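Local atomic coordinates of putative Xylose isomerase (Rhodospirillum rubrum, PDB entry 3QXB), a protein that may act as an isomerase, as its xylose isomerase-like TIM-barrel fold suggests, and binds iron and manganese ions. Residues A40-R44 and K81-T85. Sequence-based numbering, arbitrary orientation.
Sequences AGLVR and KAGLT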
# COMPACT_ATOMS: atom_id res chain seq x y z
N ALA A 40 -20.87 -7.90 -2.08
CA ALA A 40 -21.76 -8.54 -1.08
C ALA A 40 -22.21 -9.93 -1.52
O ALA A 40 -22.23 -10.84 -0.73
CB ALA A 40 -22.98 -7.64 -0.80
N GLY A 41 -22.56 -10.09 -2.79
CA GLY A 41 -23.01 -11.38 -3.30
C GLY A 41 -21.89 -12.41 -3.38
O GLY A 41 -22.08 -13.58 -3.13
N LEU A 42 -20.71 -11.96 -3.73
CA LEU A 42 -19.51 -12.77 -3.72
C LEU A 42 -19.18 -13.31 -2.32
O LEU A 42 -18.84 -14.47 -2.19
CB LEU A 42 -18.35 -11.92 -4.22
CG LEU A 42 -17.02 -12.59 -4.54
CD1 LEU A 42 -16.19 -11.64 -5.38
CD2 LEU A 42 -16.27 -13.00 -3.31
N VAL A 43 -19.25 -12.47 -1.29
CA VAL A 43 -18.96 -12.95 0.05
C VAL A 43 -20.06 -13.94 0.48
O VAL A 43 -19.78 -14.98 1.10
CB VAL A 43 -18.83 -11.80 1.03
CG1 VAL A 43 -18.82 -12.32 2.47
CG2 VAL A 43 -17.55 -10.97 0.70
N ARG A 44 -21.30 -13.61 0.16
CA ARG A 44 -22.43 -14.46 0.59
C ARG A 44 -22.52 -15.78 -0.16
O ARG A 44 -22.81 -16.81 0.44
CB ARG A 44 -23.77 -13.76 0.38
CG ARG A 44 -24.97 -14.57 0.94
CD ARG A 44 -26.30 -13.91 0.59
NE ARG A 44 -26.47 -13.91 -0.85
CZ ARG A 44 -27.16 -13.02 -1.56
NH1 ARG A 44 -27.80 -12.00 -0.97
NH2 ARG A 44 -27.22 -13.15 -2.88
N LYS A 81 -28.16 -5.73 3.25
CA LYS A 81 -29.22 -6.32 2.40
C LYS A 81 -28.91 -7.77 2.01
O LYS A 81 -29.81 -8.58 1.91
CB LYS A 81 -29.50 -5.46 1.15
CG LYS A 81 -30.29 -4.15 1.44
CD LYS A 81 -30.46 -3.31 0.14
N ALA A 82 -27.64 -8.12 1.85
CA ALA A 82 -27.25 -9.48 1.53
C ALA A 82 -27.26 -10.38 2.77
O ALA A 82 -26.96 -11.56 2.67
CB ALA A 82 -25.88 -9.51 0.88
N GLY A 83 -27.57 -9.82 3.93
CA GLY A 83 -27.60 -10.58 5.20
C GLY A 83 -26.23 -10.76 5.85
O GLY A 83 -26.05 -11.66 6.69
N LEU A 84 -25.28 -9.92 5.49
CA LEU A 84 -23.92 -9.99 6.04
C LEU A 84 -23.75 -8.93 7.13
O LEU A 84 -24.39 -7.89 7.13
CB LEU A 84 -22.88 -9.80 4.93
CG LEU A 84 -23.09 -10.71 3.70
CD1 LEU A 84 -22.19 -10.29 2.59
CD2 LEU A 84 -22.94 -12.23 4.00
N THR A 85 -22.85 -9.19 8.06
CA THR A 85 -22.57 -8.28 9.15
C THR A 85 -21.16 -7.78 9.04
O THR A 85 -20.22 -8.54 9.24
CB THR A 85 -22.71 -9.00 10.52
OG1 THR A 85 -24.04 -9.53 10.62
CG2 THR A 85 -22.43 -8.07 11.70
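Leu-84 meets the helical segment 40-44 with both of its methyls. CD1 sits 3.4 Å from Ala-40 O and 3.9 Å from Val-43 CG1, while CD2 lies 4.0 Å from Arg-44 CB. With chi1 at -51°, CG stands anti to the carbonyl carbon, and the methyls reach the helix at separate points, the side chain crossing Val-43 at a slant. Ala-40 O also accepts the helical bond from Arg-44 N, so the Leu-84 methyl packs against a carbonyl that already has a donor.

Ala-82 makes the second patch: its CB is 3.8 Å from Ala-40 CB, where the two CA atoms are 6.2 Å apart. In the eight-stranded parallel barrel, this joins helix 36-46 to the turn leading from helix 65-81 into strand 85-90. Gly-83, at positive phi (82°), ends that helix in a Schellman motif, and Phe-79 from its last turns touches both Ala-40 and Leu-84.

Arg-44, itself exposed, lies against Ala-82. The chain runs out extended, then bends at chi3 (64°), bringing NH1 to 3.6 Å from Ala-82 CB; CD approaches Ala-82 O at 3.2 Å, a carbon contact rather than a hydrogen bond, and that oxygen lies in the guanidinium plane, at its edge.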